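Long-range contact in endoglucanase (Acetivibrio cellulolyticus, PDB 5NRM), which is a cellulosomal scaffoldin that probably also hydrolyses cellulose, represented here by a type I cohesin domain that binds the dockerin of a partner protein: residues A[50-55]-A[96-101]. Sequence-based numbering, arbitrary orientation.
Sequences SGDAGS and NLNFNI
Ser-50 and Asp-52 meet Asn-98 and Asn-96 where two antiparallel strands of the cohesin β-sandwich run edge to edge, an example of polar side chains reinforcing the backbone pairing of a sheet. The main chains supply two hydrogen-bonded pairs, Ser-50 with Asn-98 and Asp-52 with Asn-96. In the second, both bonds are nearly straight, Asp-52 N to Asn-96 O at 2.9 Å and Asn-96 N to Asp-52 O at 2.8 Å; in the first, Asn-98 N donates to Ser-50 O at 2.8 Å, while the return bond from Ser-50 N to Asn-98 O is weak. Between them lies the non-hydrogen-bonded pair Gly-51 and Leu-97, where Gly-51 CA makes a CA-H...O contact with Asn-96 O.

Among the side chains, Asn-98 ND2 donates twice, to Ser-50 OG at 2.8 Å and to Asp-52 OD2 at 3.1 Å, which should fix the rotation of its amide. The carboxylate is met from above its plane, and the two flat groups are turned 58° apart. Asn-98 CG lies anti to its carbonyl carbon, beside the backbone N (chi1 -53°), which turns ND2 toward Ser-50 and Asp-52.

Water extends the contact past the last pair: Asn-96 OD1 accepts from two waters, one also donating to Ala-53 O, the other accepting from Ser-55 N.

Strand 92-101 lies between strands 46-53 and 17-25, with Asn-96 and Asn-98 touching Val-19, while on the other face Leu-97 packs against Ile-66 of strand 64-70.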
loop_
_atom_site.group_PDB
_atom_site.type_symbol
_atom_site.label_atom_id
_atom_site.label_comp_id
_atom_site.label_asym_id
_atom_site.label_seq_id
_atom_site.Cartn_x
_atom_site.Cartn_y
_atom_site.Cartn_z
ATOM N N SER A 50 8.339 -4.332 -12.045
ATOM C CA SER A 50 8.710 -4.140 -10.637
ATOM C C SER A 50 8.103 -2.847 -10.142
ATOM O O SER A 50 7.583 -2.006 -10.912
ATOM C CB SER A 50 10.261 -4.036 -10.529
ATOM O OG SER A 50 10.740 -2.847 -11.176
ATOM N N GLY A 51 8.189 -2.668 -8.830
ATOM C CA GLY A 51 7.692 -1.490 -8.182
ATOM C C GLY A 51 8.622 -1.090 -7.093
ATOM O O GLY A 51 9.020 -1.955 -6.295
ATOM N N ASP A 52 8.950 0.197 -7.065
ATOM C CA ASP A 52 9.940 0.740 -6.141
ATOM C C ASP A 52 9.360 1.807 -5.279
ATOM O O ASP A 52 8.536 2.594 -5.669
ATOM C CB ASP A 52 11.138 1.295 -6.939
ATOM C CG ASP A 52 11.918 0.225 -7.673
ATOM O OD1 ASP A 52 12.248 -0.778 -7.005
ATOM O OD2 ASP A 52 12.203 0.450 -8.856
ATOM N N ALA A 53 9.906 1.906 -4.074
ATOM C CA ALA A 53 9.514 2.974 -3.141
ATOM C C ALA A 53 9.919 4.307 -3.751
ATOM O O ALA A 53 10.973 4.392 -4.361
ATOM C CB ALA A 53 10.224 2.796 -1.828
ATOM N N GLY A 54 9.073 5.291 -3.607
ATOM C CA GLY A 54 9.356 6.620 -4.053
ATOM C C GLY A 54 10.190 7.370 -3.043
ATOM O O GLY A 54 10.422 6.909 -1.923
ATOM N N SER A 55 10.645 8.540 -3.461
ATOM C CA SER A 55 11.628 9.282 -2.690
ATOM C C SER A 55 11.122 9.743 -1.316
ATOM O O SER A 55 11.967 9.990 -0.431
ATOM C CB SER A 55 12.194 10.496 -3.438
ATOM O OG SER A 55 11.224 11.485 -3.493
ATOM N N ASN A 96 7.097 4.117 -7.544
ATOM C CA ASN A 96 7.380 4.114 -9.014
ATOM C C ASN A 96 7.054 2.737 -9.546
ATOM O O ASN A 96 7.707 1.766 -9.106
ATOM C CB ASN A 96 8.849 4.484 -9.238
ATOM C CG ASN A 96 9.116 5.931 -8.843
ATOM O OD1 ASN A 96 9.945 6.218 -7.882
ATOM N ND2 ASN A 96 8.471 6.828 -9.524
ATOM N N LEU A 97 6.123 2.660 -10.489
ATOM C CA LEU A 97 5.696 1.429 -11.042
ATOM C C LEU A 97 6.406 1.294 -12.393
ATOM O O LEU A 97 6.230 2.135 -13.255
ATOM C CB LEU A 97 4.190 1.415 -11.171
ATOM C CG LEU A 97 3.386 1.701 -9.901
ATOM C CD1 LEU A 97 1.890 1.687 -10.297
ATOM C CD2 LEU A 97 3.742 0.723 -8.772
ATOM N N ASN A 98 7.124 0.213 -12.561
ATOM C CA ASN A 98 7.891 -0.033 -13.798
ATOM C C ASN A 98 7.235 -1.082 -14.684
ATOM O O ASN A 98 7.020 -2.214 -14.269
ATOM C CB ASN A 98 9.303 -0.487 -13.431
ATOM C CG ASN A 98 9.979 0.461 -12.490
ATOM O OD1 ASN A 98 10.118 1.626 -12.841
ATOM N ND2 ASN A 98 10.477 -0.040 -11.351
ATOM N N PHE A 99 6.797 -0.661 -15.865
ATOM C CA PHE A 99 6.209 -1.517 -16.863
ATOM C C PHE A 99 7.052 -1.567 -18.141
ATOM O O PHE A 99 7.738 -0.622 -18.476
ATOM C CB PHE A 99 4.844 -0.917 -17.252
ATOM C CG PHE A 99 3.855 -0.846 -16.112
ATOM C CD1 PHE A 99 3.128 -1.969 -15.718
ATOM C CD2 PHE A 99 3.706 0.358 -15.414
ATOM C CE1 PHE A 99 2.179 -1.822 -14.689
ATOM C CE2 PHE A 99 2.771 0.492 -14.430
ATOM C CZ PHE A 99 2.050 -0.628 -14.032
ATOM N N ASN A 100 6.856 -2.633 -18.935
ATOM C CA ASN A 100 7.174 -2.633 -20.349
ATOM C C ASN A 100 5.835 -2.472 -21.093
ATOM O O ASN A 100 4.861 -3.139 -20.748
ATOM C CB ASN A 100 7.812 -3.946 -20.716
ATOM C CG ASN A 100 9.238 -4.088 -20.238
ATOM O OD1 ASN A 100 9.956 -3.108 -20.052
ATOM N ND2 ASN A 100 9.630 -5.308 -19.968
ATOM N N ILE A 101 5.775 -1.558 -22.055
ATOM C CA ILE A 101 4.642 -1.366 -22.862
ATOM C C ILE A 101 4.664 -2.398 -23.957
ATOM O O ILE A 101 5.633 -2.430 -24.756
ATOM C CB ILE A 101 4.620 0.059 -23.461
ATOM C CG1 ILE A 101 4.684 1.121 -22.370
ATOM C CG2 ILE A 101 3.321 0.249 -24.255
ATOM C CD1 ILE A 101 4.963 2.519 -22.841
HETATM O O HOH W 1 12.061 4.531 -7.269
HETATM O O HOH W 2 10.766 8.799 -6.426
#